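Side-chain contacts in glycosyl hydrolase family 88 (Pedobacter heparinus, PDB 3WIW), which is an unsaturated glucuronyl hydrolase specific for heparin, probably removing the unsaturated uronic acid from the end of heparin-derived oligosaccharides: residues I159-F164 / I173-N178; H209-K212 / S216-V219; Q231-T234 / T239-S242; T234-G237 / A243-R246; P290-D295 / R301-A306. All blocks are in the same frame, centred on the assembly; numbering follows the deposited sequence.

Interaction 1: I159-F164 / I173-N178; sequences IRSWDF and IDNLMN
S161 and N175 mark the closest approach of the two backbones, with their CA atoms 6.4 Å apart. I159-F164 is mostly loop leaving the short strand 158-159, whereas I173-N178 leads into helix 175-188, and its first turn is tied by backbone bonds from L176 N to I173 O and from M177 N to D174 O. That helix belongs to the alpha6/alpha6 barrel, and D174, just ahead of it, is the predicted proton donor. From the helix side, N175 carries the contact. Its CG stands anti to the backbone N (chi1 -156°), which carries the amide across to the loop, against I159 and S161. The flat amide end of N175 lies against CB and the CG2 branch of I159, with N175 CG 4.2 Å from I159 CG2, and the two side chains pass at a slant. The same amide end comes within 2.7 Å of S161 OG, and that hydroxyl is hydrogen-bonded to the backbone N of I172. With an alanine here in place of N175, the branch of I159 and the hydroxyl of S161 would probably face a gap, one turn before N178, whose ND2 bonds the predicted nucleophile D116. Behind the contact the loop ties itself together through R160, whose NE donates to W162 O at 2.9 Å from above the carbonyl plane. The carboxylate of D163 lies over one face of the same guanidinium, its OD1 3.4 Å from R160 NE, an approach of charges alone.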
# COMPACT_ATOMS: atom_id res chain seq x y z
N ILE A 159 -16.57 1.35 6.14
CA ILE A 159 -16.16 2.72 5.93
C ILE A 159 -16.52 3.14 4.51
O ILE A 159 -16.25 2.41 3.54
CB ILE A 159 -14.64 2.85 6.12
CG1 ILE A 159 -14.28 2.57 7.59
CG2 ILE A 159 -14.15 4.23 5.65
CD1 ILE A 159 -12.80 2.46 7.83
N ARG A 160 -17.17 4.30 4.38
CA ARG A 160 -17.41 4.91 3.07
C ARG A 160 -16.09 5.41 2.50
O ARG A 160 -15.42 6.24 3.12
CB ARG A 160 -18.38 6.08 3.22
CG ARG A 160 -18.82 6.60 1.87
CD ARG A 160 -19.79 7.71 2.02
NE ARG A 160 -20.14 8.27 0.73
CZ ARG A 160 -21.18 9.06 0.51
NH1 ARG A 160 -22.02 9.36 1.50
NH2 ARG A 160 -21.39 9.54 -0.71
N SER A 161 -15.69 4.94 1.32
CA SER A 161 -14.38 5.33 0.80
C SER A 161 -14.33 6.79 0.38
O SER A 161 -13.38 7.51 0.74
CB SER A 161 -13.98 4.42 -0.36
OG SER A 161 -13.85 3.10 0.09
N TRP A 162 -15.34 7.25 -0.34
CA TRP A 162 -15.33 8.65 -0.76
C TRP A 162 -16.72 9.21 -0.90
O TRP A 162 -17.71 8.48 -0.89
CB TRP A 162 -14.55 8.85 -2.05
CG TRP A 162 -15.15 8.16 -3.24
CD1 TRP A 162 -16.41 8.34 -3.76
CD2 TRP A 162 -14.49 7.23 -4.11
NE1 TRP A 162 -16.58 7.55 -4.87
CE2 TRP A 162 -15.42 6.86 -5.11
CE3 TRP A 162 -13.21 6.66 -4.13
CZ2 TRP A 162 -15.10 5.95 -6.13
CZ3 TRP A 162 -12.90 5.76 -5.14
CH2 TRP A 162 -13.84 5.41 -6.12
N ASP A 163 -16.76 10.53 -1.05
CA ASP A 163 -18.01 11.29 -0.97
C ASP A 163 -18.45 11.86 -2.30
O ASP A 163 -19.56 12.39 -2.42
CB ASP A 163 -17.87 12.43 0.03
CG ASP A 163 -17.71 11.93 1.44
OD1 ASP A 163 -18.14 10.78 1.70
OD2 ASP A 163 -17.17 12.67 2.27
N PHE A 164 -17.58 11.79 -3.30
CA PHE A 164 -17.88 12.36 -4.62
C PHE A 164 -18.61 11.36 -5.49
O PHE A 164 -18.68 10.17 -5.18
CB PHE A 164 -16.60 12.85 -5.31
CG PHE A 164 -15.58 11.78 -5.53
CD1 PHE A 164 -15.67 10.92 -6.62
CD2 PHE A 164 -14.53 11.61 -4.64
CE1 PHE A 164 -14.72 9.93 -6.83
CE2 PHE A 164 -13.58 10.63 -4.84
CZ PHE A 164 -13.68 9.78 -5.93
N ILE A 173 -11.72 -1.61 -2.80
CA ILE A 173 -10.87 -2.64 -2.23
C ILE A 173 -9.67 -2.00 -1.49
O ILE A 173 -9.20 -2.53 -0.45
CB ILE A 173 -10.43 -3.65 -3.32
CG1 ILE A 173 -9.84 -4.91 -2.70
CG2 ILE A 173 -9.41 -3.03 -4.31
CD1 ILE A 173 -10.87 -5.83 -2.01
N ASP A 174 -9.17 -0.87 -2.01
CA ASP A 174 -8.02 -0.17 -1.41
C ASP A 174 -8.29 0.20 0.06
O ASP A 174 -7.35 0.37 0.85
CB ASP A 174 -7.67 1.12 -2.16
CG ASP A 174 -7.88 1.06 -3.68
OD1 ASP A 174 -8.90 0.53 -4.18
OD2 ASP A 174 -7.04 1.67 -4.38
N ASN A 175 -9.57 0.36 0.42
CA ASN A 175 -9.97 0.76 1.78
C ASN A 175 -9.49 -0.27 2.81
O ASN A 175 -9.30 0.09 3.98
CB ASN A 175 -11.50 0.96 1.80
CG ASN A 175 -12.03 1.90 2.90
OD1 ASN A 175 -12.99 2.66 2.64
ND2 ASN A 175 -11.45 1.86 4.11
N LEU A 176 -9.27 -1.53 2.41
CA LEU A 176 -8.68 -2.50 3.35
C LEU A 176 -7.37 -1.98 3.95
O LEU A 176 -7.06 -2.25 5.12
CB LEU A 176 -8.45 -3.87 2.70
CG LEU A 176 -9.72 -4.65 2.36
CD1 LEU A 176 -9.36 -5.74 1.36
CD2 LEU A 176 -10.37 -5.24 3.62
N MET A 177 -6.57 -1.29 3.15
CA MET A 177 -5.25 -0.85 3.61
C MET A 177 -5.39 0.17 4.72
O MET A 177 -4.56 0.21 5.63
CB MET A 177 -4.46 -0.27 2.45
CG MET A 177 -4.23 -1.27 1.31
SD MET A 177 -3.17 -2.65 1.78
CE MET A 177 -1.62 -1.76 2.01
N ASN A 178 -6.42 1.00 4.63
CA ASN A 178 -6.68 2.05 5.61
C ASN A 178 -7.17 1.52 6.95
O ASN A 178 -7.22 2.25 7.92
CB ASN A 178 -7.63 3.07 4.98
CG ASN A 178 -6.94 3.89 3.92
OD1 ASN A 178 -5.93 4.52 4.20
ND2 ASN A 178 -7.47 3.87 2.70

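Interaction 2: H209-K212 / S216-V219; sequences HFRK and SYHV
R211 lies across the ring of Y217, and its side chain can be followed atom by atom. CB leads into a chain extended from CG to NE, with CG anti to the carbonyl carbon (chi1 -55°), and this carries it over the aromatic face. CG rests 3.7 Å from Y217 CE2. NE follows over the ring, 3.5 Å from Y217 CE1, and also donates to a water that bonds Y217 OH. CZ stands 4.1 Å from the ring centroid and only 16° off its normal, a cation-pi contact, although the guanidinium and ring planes are 53° apart. At the tip, NH1 comes 3.4 Å from Y217 CD1 and bonds the carbonyls of N240 and S242; NH2 bonds S215 OG and makes a weak, bent bond to S216 O. This pair spans a tight loop between helix 192-208 and strand 219-222, where F210 and S216 form a single beta bridge beside the bond from Y217 N to H209 O (2.9 Å). S216 CB sits over one face of the F210 ring in a CH-pi contact. H209 reaches along the second segment: its NE2 donates to H218 O at 3.0 Å, with the oxygen in the imidazole plane but the donor well above the carbonyl plane. The imidazole of H218 itself turns to other partners, bonding Q236 N through ND1 and the predicted proton donor D174 through NE2.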
# COMPACT_ATOMS: atom_id res chain seq x y z
N HIS A 209 -16.75 -8.06 -1.70
CA HIS A 209 -15.79 -7.64 -2.72
C HIS A 209 -15.18 -8.80 -3.53
O HIS A 209 -14.45 -8.55 -4.47
CB HIS A 209 -14.64 -6.82 -2.12
CG HIS A 209 -14.79 -5.35 -2.31
ND1 HIS A 209 -15.43 -4.53 -1.40
CD2 HIS A 209 -14.31 -4.54 -3.29
CE1 HIS A 209 -15.37 -3.29 -1.83
NE2 HIS A 209 -14.70 -3.26 -2.97
N PHE A 210 -15.47 -10.04 -3.16
CA PHE A 210 -14.80 -11.20 -3.76
C PHE A 210 -15.71 -12.07 -4.57
O PHE A 210 -16.83 -12.37 -4.15
CB PHE A 210 -14.05 -12.02 -2.70
CG PHE A 210 -12.89 -11.26 -2.13
CD1 PHE A 210 -13.08 -10.32 -1.10
CD2 PHE A 210 -11.63 -11.41 -2.69
CE1 PHE A 210 -12.01 -9.57 -0.62
CE2 PHE A 210 -10.57 -10.66 -2.22
CZ PHE A 210 -10.74 -9.75 -1.20
N ARG A 211 -15.22 -12.43 -5.75
CA ARG A 211 -15.90 -13.38 -6.64
C ARG A 211 -15.60 -14.80 -6.18
O ARG A 211 -14.76 -15.01 -5.31
CB ARG A 211 -15.42 -13.18 -8.08
CG ARG A 211 -15.60 -11.75 -8.55
CD ARG A 211 -15.34 -11.60 -10.06
NE ARG A 211 -15.32 -10.19 -10.47
CZ ARG A 211 -14.23 -9.41 -10.45
NH1 ARG A 211 -14.32 -8.16 -10.83
NH2 ARG A 211 -13.06 -9.90 -10.07
N LYS A 212 -16.27 -15.79 -6.76
CA LYS A 212 -16.07 -17.17 -6.33
C LYS A 212 -14.64 -17.67 -6.52
O LYS A 212 -14.17 -18.53 -5.77
CB LYS A 212 -17.08 -18.12 -7.00
CG LYS A 212 -18.52 -17.89 -6.57
CD LYS A 212 -19.42 -19.08 -6.85
CE LYS A 212 -19.57 -19.38 -8.33
NZ LYS A 212 -19.95 -18.17 -9.11
N SER A 216 -11.03 -10.06 -6.81
CA SER A 216 -11.82 -9.00 -6.22
C SER A 216 -12.34 -8.01 -7.26
O SER A 216 -11.65 -7.73 -8.27
CB SER A 216 -11.04 -8.25 -5.12
OG SER A 216 -9.77 -7.80 -5.60
N TYR A 217 -13.53 -7.45 -6.99
CA TYR A 217 -14.02 -6.23 -7.62
C TYR A 217 -13.22 -5.03 -7.13
O TYR A 217 -12.56 -5.08 -6.08
CB TYR A 217 -15.48 -5.98 -7.22
CG TYR A 217 -16.46 -6.99 -7.77
CD1 TYR A 217 -16.92 -6.88 -9.09
CD2 TYR A 217 -16.92 -8.06 -7.01
CE1 TYR A 217 -17.79 -7.79 -9.61
CE2 TYR A 217 -17.80 -8.98 -7.52
CZ TYR A 217 -18.24 -8.84 -8.83
OH TYR A 217 -19.11 -9.73 -9.37
N HIS A 218 -13.34 -3.91 -7.83
CA HIS A 218 -12.76 -2.68 -7.31
C HIS A 218 -13.74 -2.00 -6.34
O HIS A 218 -13.39 -1.74 -5.18
CB HIS A 218 -12.31 -1.75 -8.44
CG HIS A 218 -11.40 -0.66 -7.97
ND1 HIS A 218 -10.75 0.21 -8.83
CD2 HIS A 218 -11.03 -0.30 -6.71
CE1 HIS A 218 -10.02 1.05 -8.12
NE2 HIS A 218 -10.18 0.77 -6.84
N VAL A 219 -14.95 -1.69 -6.82
CA VAL A 219 -15.94 -0.93 -6.06
C VAL A 219 -17.18 -1.75 -5.80
O VAL A 219 -17.76 -2.34 -6.71
CB VAL A 219 -16.38 0.31 -6.86
CG1 VAL A 219 -17.32 1.21 -6.04
CG2 VAL A 219 -15.19 1.10 -7.27
O HOH W 1 -17.91 -10.03 -11.92

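Interaction 3: Q231-T234 / T239-S242; sequences QRET and TNES
E233 and N240 bring the two backbones to a CA-CA distance of 4.3 Å, where the end of strand 229-233 meets a type I beta turn running from T239 to S242. N240 makes the direct bond. With CG anti to the carbonyl carbon (chi1 -68°) its amide turns back to the strand end, where OD1 accepts from T234 N at 2.9 Å. The bond is nearly straight at the hydrogen, 164°, with the donor tilted 28° from the plane of the amide carbonyl. The same oxygen lies 3.2 Å from E233 CB. Beside it, T234 packs its carbon side on the turn: CB is 3.2 Å from T239 O and CG2 is 3.5 Å from T239 C. The hydroxyl of T234, which also has G237 as a partner, bonds a water, 2.7 Å from T234 OG1, that donates to S242 OG. That serine oxygen is busy, since T239 N points straight at it and D293 OD2 bonds it as well; together with the backbone bond from S242 N to T239 O, this fixes the turn. T234 is a predicted substrate-binding residue, its side chain about 9 Å from that of D174. The strand is an outer member of a three-stranded antiparallel sheet, paired with strand 219-222, and the turn lies in the connection from it to helix 245-262, alongside the loop that holds R211.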
# COMPACT_ATOMS: atom_id res chain seq x y z
N GLN A 231 -24.37 -2.27 -6.39
CA GLN A 231 -23.59 -2.43 -7.60
C GLN A 231 -22.23 -3.02 -7.29
O GLN A 231 -21.70 -2.83 -6.20
CB GLN A 231 -23.40 -1.08 -8.33
CG GLN A 231 -24.68 -0.31 -8.67
CD GLN A 231 -25.49 -0.96 -9.79
OE1 GLN A 231 -25.01 -1.84 -10.49
NE2 GLN A 231 -26.73 -0.51 -9.95
N ARG A 232 -21.67 -3.71 -8.28
CA ARG A 232 -20.33 -4.31 -8.19
C ARG A 232 -19.62 -3.91 -9.48
O ARG A 232 -20.00 -4.33 -10.57
CB ARG A 232 -20.38 -5.84 -8.07
CG ARG A 232 -21.29 -6.38 -6.97
CD ARG A 232 -21.47 -7.89 -7.07
NE ARG A 232 -22.30 -8.38 -5.98
CZ ARG A 232 -23.63 -8.34 -5.98
NH1 ARG A 232 -24.30 -8.80 -4.94
NH2 ARG A 232 -24.27 -7.83 -7.03
N GLU A 233 -18.59 -3.10 -9.38
CA GLU A 233 -18.02 -2.50 -10.58
C GLU A 233 -16.56 -2.12 -10.44
O GLU A 233 -16.01 -2.09 -9.34
CB GLU A 233 -18.84 -1.28 -10.97
CG GLU A 233 -18.74 -0.15 -9.96
CD GLU A 233 -19.68 1.00 -10.27
OE1 GLU A 233 -19.30 2.17 -9.99
OE2 GLU A 233 -20.80 0.74 -10.76
N THR A 234 -15.90 -1.88 -11.57
CA THR A 234 -14.52 -1.45 -11.52
C THR A 234 -14.42 0.07 -11.39
O THR A 234 -15.39 0.81 -11.61
CB THR A 234 -13.71 -1.93 -12.74
OG1 THR A 234 -12.32 -1.78 -12.42
CG2 THR A 234 -14.04 -1.12 -14.01
N THR A 239 -12.40 -3.98 -16.61
CA THR A 239 -13.87 -4.08 -16.70
C THR A 239 -14.44 -4.36 -15.32
O THR A 239 -13.71 -4.72 -14.40
CB THR A 239 -14.35 -5.24 -17.60
OG1 THR A 239 -14.13 -6.48 -16.91
CG2 THR A 239 -13.66 -5.29 -18.97
N ASN A 240 -15.76 -4.27 -15.20
CA ASN A 240 -16.41 -4.64 -13.94
C ASN A 240 -16.06 -6.05 -13.46
O ASN A 240 -16.04 -6.31 -12.24
CB ASN A 240 -17.93 -4.49 -14.04
CG ASN A 240 -18.38 -3.05 -14.17
OD1 ASN A 240 -17.65 -2.12 -13.81
ND2 ASN A 240 -19.57 -2.85 -14.69
N GLU A 241 -15.82 -6.94 -14.41
CA GLU A 241 -15.55 -8.36 -14.14
C GLU A 241 -14.09 -8.68 -13.90
O GLU A 241 -13.76 -9.81 -13.56
CB GLU A 241 -16.02 -9.22 -15.32
CG GLU A 241 -17.52 -9.25 -15.56
CD GLU A 241 -18.07 -7.97 -16.18
OE1 GLU A 241 -17.42 -7.40 -17.10
OE2 GLU A 241 -19.15 -7.53 -15.73
N SER A 242 -13.22 -7.70 -14.10
CA SER A 242 -11.79 -7.98 -14.18
C SER A 242 -11.06 -7.98 -12.83
O SER A 242 -11.62 -7.62 -11.77
CB SER A 242 -11.09 -6.99 -15.12
OG SER A 242 -10.84 -5.74 -14.49
O HOH W 2 -11.62 -4.39 -12.05

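Interaction 4: T234-G237 / A243-R246; sequences THQG and AWAR
Q236 and W244 meet beside the predicted active site and probably form part of its wall, with the predicted substrate-binding residues T234 and R246 at the ends of the two segments; a bound buffer molecule lies about 4 Å from the side chain of Q236. Q236 sets its CB over one face of the indole, toward the rim, 4.2 Å from the centroid of the five-membered ring of W244, a CH-pi contact 25° off the normal. The chain then runs on extended (chi2 170°) beside the indole, bringing OE1 to 3.7 Å from W244 CZ2, with the amide plane turned 57° against the ring. Q236 O also comes over that ring, 3.4 Å from W244 CD1. G237 closes the near end, its CA 3.6 Å from W244 CB, and a side chain at this glycine would start in collision with that atom. Within the loop, T234 OG1 accepts from G237 N, an ST motif. R246 takes the other side: its CB lies over the opposite face of the indole, while W244 CZ2 sits over a face of its guanidinium. A water links the polar ends, donating to Q236 OE1 at 2.8 Å and accepting from R246 NH2 at 3.1 Å. NH1 of R246 bonds V361 O and S307 OG. W244 is the N-cap residue of helix 245-262, and the loop after strand 229-233 is thereby pinned to the start of that helix, with the ring of H218 stacked on the same indole.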
# COMPACT_ATOMS: atom_id res chain seq x y z
N THR A 234 -15.90 -1.88 -11.57
CA THR A 234 -14.52 -1.45 -11.52
C THR A 234 -14.42 0.07 -11.39
O THR A 234 -15.39 0.81 -11.61
CB THR A 234 -13.71 -1.93 -12.74
OG1 THR A 234 -12.32 -1.78 -12.42
CG2 THR A 234 -14.04 -1.12 -14.01
N HIS A 235 -13.24 0.54 -11.04
CA HIS A 235 -12.91 1.94 -11.20
C HIS A 235 -11.59 2.06 -11.97
O HIS A 235 -11.54 2.74 -12.98
CB HIS A 235 -12.87 2.66 -9.85
CG HIS A 235 -12.65 4.13 -9.97
ND1 HIS A 235 -13.59 4.98 -10.50
CD2 HIS A 235 -11.59 4.90 -9.61
CE1 HIS A 235 -13.12 6.22 -10.47
NE2 HIS A 235 -11.91 6.19 -9.94
N GLN A 236 -10.56 1.36 -11.53
CA GLN A 236 -9.26 1.45 -12.20
C GLN A 236 -8.80 0.19 -12.93
O GLN A 236 -7.68 0.15 -13.48
CB GLN A 236 -8.19 1.99 -11.23
CG GLN A 236 -8.45 3.49 -10.97
CD GLN A 236 -7.64 4.10 -9.87
OE1 GLN A 236 -7.32 3.45 -8.91
NE2 GLN A 236 -7.35 5.39 -10.01
N GLY A 237 -9.67 -0.82 -13.00
CA GLY A 237 -9.37 -2.01 -13.78
C GLY A 237 -9.93 -1.99 -15.19
O GLY A 237 -10.54 -1.02 -15.63
N ALA A 243 -9.79 -8.37 -12.89
CA ALA A 243 -8.92 -8.47 -11.73
C ALA A 243 -7.81 -7.42 -11.85
O ALA A 243 -6.69 -7.70 -12.30
CB ALA A 243 -8.36 -9.89 -11.57
N TRP A 244 -8.16 -6.20 -11.47
CA TRP A 244 -7.20 -5.09 -11.46
C TRP A 244 -6.03 -5.49 -10.56
O TRP A 244 -6.27 -5.87 -9.41
CB TRP A 244 -7.93 -3.83 -10.98
CG TRP A 244 -7.05 -2.66 -10.69
CD1 TRP A 244 -6.09 -2.12 -11.50
CD2 TRP A 244 -7.07 -1.87 -9.49
NE1 TRP A 244 -5.52 -1.02 -10.88
CE2 TRP A 244 -6.09 -0.86 -9.64
CE3 TRP A 244 -7.83 -1.90 -8.31
CZ2 TRP A 244 -5.85 0.10 -8.64
CZ3 TRP A 244 -7.57 -0.97 -7.31
CH2 TRP A 244 -6.58 0.01 -7.49
N ALA A 245 -4.79 -5.43 -11.04
CA ALA A 245 -3.70 -6.10 -10.30
C ALA A 245 -3.42 -5.45 -8.94
O ALA A 245 -3.28 -6.17 -7.93
CB ALA A 245 -2.43 -6.17 -11.12
N ARG A 246 -3.32 -4.12 -8.89
CA ARG A 246 -3.06 -3.48 -7.61
C ARG A 246 -4.22 -3.73 -6.63
O ARG A 246 -4.00 -3.91 -5.44
CB ARG A 246 -2.70 -2.00 -7.77
CG ARG A 246 -2.31 -1.36 -6.43
CD ARG A 246 -1.62 -0.02 -6.61
NE ARG A 246 -2.46 1.01 -7.23
CZ ARG A 246 -2.36 1.42 -8.50
NH1 ARG A 246 -1.50 0.84 -9.34
NH2 ARG A 246 -3.15 2.38 -8.95
O HOH W 3 -5.08 4.32 -7.53

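Interaction 5: P290-D295 / R301-A306; sequences PLWDFD and RSPRDA
Backbone bonds join P290-D295 and R301-A306 first: D305 N donates to P290 O at 2.9 Å and W292 N to P303 O at 3.0 Å, on either side of the single beta bridge between L291 and R304. A CA-H...O contact from R304 CA also reaches P290 O. Among the apolar contacts, L291 CD2 rests 3.7 Å from R304 CD, where the arginine chain is bent at chi2 (-56°), and the two side chains pass at an angle. W292 CD1 approaches P303 CD at 4.1 Å. With chi1 at 71° the indole turns its edge to the second segment, which puts P303 O in the ring plane and S302 OG 3.2 Å from W292 CD1. Two waters supply the polar links. One accepts from W292 NE1 at 3.0 Å and bonds S302 OG; the other donates both to W292 O and to D305 OD2, 2.6 Å away. A leucine in place of W292 would remove NE1, is likely to leave that first water held by S302 without its indole donor, and would probably open a gap beside P303. Charge comes last: R304 NH2 pairs with D287, and D305 OD2 makes a salt bridge to R246, a predicted substrate-binding residue. D305 OD1 bonds S307 OG and V361 N. D305 is the N-cap of helix 306-322, its side chain accepting from a backbone N just past the segment, and it connects the start of that helix to the predicted substrate site.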
# COMPACT_ATOMS: atom_id res chain seq x y z
N PRO A 290 3.17 -8.32 -11.98
CA PRO A 290 1.88 -8.51 -12.68
C PRO A 290 1.62 -7.55 -13.84
O PRO A 290 2.11 -6.42 -13.86
CB PRO A 290 0.84 -8.23 -11.57
CG PRO A 290 1.57 -8.55 -10.29
CD PRO A 290 2.99 -8.08 -10.53
N LEU A 291 0.86 -8.03 -14.82
CA LEU A 291 0.21 -7.11 -15.76
C LEU A 291 -0.67 -6.14 -14.97
O LEU A 291 -1.15 -6.46 -13.89
CB LEU A 291 -0.66 -7.92 -16.70
CG LEU A 291 0.01 -9.14 -17.35
CD1 LEU A 291 -1.01 -9.85 -18.27
CD2 LEU A 291 1.30 -8.75 -18.08
N TRP A 292 -0.95 -4.97 -15.53
CA TRP A 292 -1.69 -3.99 -14.75
C TRP A 292 -3.10 -4.50 -14.39
O TRP A 292 -3.67 -4.11 -13.36
CB TRP A 292 -1.74 -2.65 -15.49
CG TRP A 292 -2.62 -2.71 -16.70
CD1 TRP A 292 -2.27 -3.18 -17.95
CD2 TRP A 292 -3.99 -2.33 -16.78
NE1 TRP A 292 -3.38 -3.14 -18.78
CE2 TRP A 292 -4.44 -2.61 -18.09
CE3 TRP A 292 -4.90 -1.79 -15.86
CZ2 TRP A 292 -5.76 -2.34 -18.50
CZ3 TRP A 292 -6.21 -1.52 -16.27
CH2 TRP A 292 -6.62 -1.81 -17.57
N ASP A 293 -3.66 -5.37 -15.22
CA ASP A 293 -4.90 -6.07 -14.94
C ASP A 293 -4.70 -7.50 -15.42
O ASP A 293 -4.21 -7.73 -16.54
CB ASP A 293 -6.09 -5.40 -15.65
CG ASP A 293 -7.45 -5.98 -15.24
OD1 ASP A 293 -7.70 -7.19 -15.49
OD2 ASP A 293 -8.29 -5.23 -14.67
N PHE A 294 -5.06 -8.47 -14.58
CA PHE A 294 -4.79 -9.87 -14.89
C PHE A 294 -5.59 -10.39 -16.09
O PHE A 294 -5.24 -11.43 -16.65
CB PHE A 294 -5.12 -10.78 -13.69
CG PHE A 294 -4.06 -10.77 -12.59
CD1 PHE A 294 -4.00 -9.77 -11.63
CD2 PHE A 294 -3.15 -11.81 -12.51
CE1 PHE A 294 -3.03 -9.81 -10.63
CE2 PHE A 294 -2.17 -11.84 -11.51
CZ PHE A 294 -2.12 -10.83 -10.57
N ASP A 295 -6.63 -9.66 -16.51
CA ASP A 295 -7.55 -10.17 -17.52
C ASP A 295 -7.35 -9.60 -18.92
O ASP A 295 -8.14 -9.89 -19.82
CB ASP A 295 -9.00 -10.05 -17.05
CG ASP A 295 -9.26 -10.91 -15.84
OD1 ASP A 295 -8.63 -11.98 -15.70
OD2 ASP A 295 -10.04 -10.52 -14.99
N ARG A 301 2.60 -7.95 -24.20
CA ARG A 301 2.93 -6.53 -24.35
C ARG A 301 2.20 -5.60 -23.39
O ARG A 301 2.43 -4.39 -23.40
CB ARG A 301 2.66 -6.08 -25.78
CG ARG A 301 3.66 -6.66 -26.79
CD ARG A 301 3.47 -6.08 -28.19
NE ARG A 301 3.55 -4.62 -28.20
CZ ARG A 301 3.16 -3.86 -29.22
NH1 ARG A 301 3.27 -2.54 -29.18
NH2 ARG A 301 2.65 -4.44 -30.30
N SER A 302 1.33 -6.14 -22.54
CA SER A 302 0.60 -5.31 -21.59
C SER A 302 1.56 -4.65 -20.59
O SER A 302 2.48 -5.31 -20.09
CB SER A 302 -0.39 -6.21 -20.86
OG SER A 302 -0.99 -5.50 -19.82
N PRO A 303 1.35 -3.35 -20.29
CA PRO A 303 2.18 -2.71 -19.25
C PRO A 303 2.12 -3.46 -17.92
O PRO A 303 1.05 -3.90 -17.47
CB PRO A 303 1.55 -1.33 -19.10
CG PRO A 303 0.94 -1.07 -20.44
CD PRO A 303 0.42 -2.40 -20.91
N ARG A 304 3.29 -3.61 -17.29
CA ARG A 304 3.38 -4.20 -15.93
C ARG A 304 3.13 -3.14 -14.87
O ARG A 304 3.23 -1.94 -15.12
CB ARG A 304 4.79 -4.76 -15.70
CG ARG A 304 5.23 -5.71 -16.80
CD ARG A 304 4.24 -6.87 -16.99
NE ARG A 304 4.87 -7.89 -17.83
CZ ARG A 304 5.78 -8.77 -17.39
NH1 ARG A 304 6.39 -9.60 -18.24
NH2 ARG A 304 6.12 -8.80 -16.10
N ASP A 305 2.81 -3.59 -13.66
CA ASP A 305 2.60 -2.64 -12.58
C ASP A 305 3.48 -3.03 -11.40
O ASP A 305 3.09 -3.90 -10.55
CB ASP A 305 1.12 -2.60 -12.18
CG ASP A 305 0.84 -1.60 -11.08
OD1 ASP A 305 1.68 -0.68 -10.87
OD2 ASP A 305 -0.23 -1.71 -10.42
N ALA A 306 4.64 -2.38 -11.31
CA ALA A 306 5.58 -2.67 -10.24
C ALA A 306 4.95 -2.44 -8.86
O ALA A 306 5.27 -3.15 -7.92
CB ALA A 306 6.84 -1.84 -10.38
O HOH W 4 -2.58 -2.56 -11.28
O HOH W 5 -2.94 -4.19 -21.51

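Interactions 1, 2 and 4 come together round the predicted active site, with interactions 3 and 5 farther out. H218 is their joint: its NE2 is 3.0 Å from D174 OD1 of interaction 1 and its ND1 2.9 Å from Q236 N of interaction 4. W244 of interaction 4 packs directly on interaction 1, CH2 lying 3.6 Å from D174 OD2. Interaction 2 reaches interaction 3 through V219 N, 2.8 Å from E233 O, and interactions 3 and 4 share T234. Interaction 5 is tied to interaction 4 by A245 N to W292 O (2.9 Å) and to interaction 3 through D293. Interactions 1 and 5 do not touch, their centres about 23 Å apart.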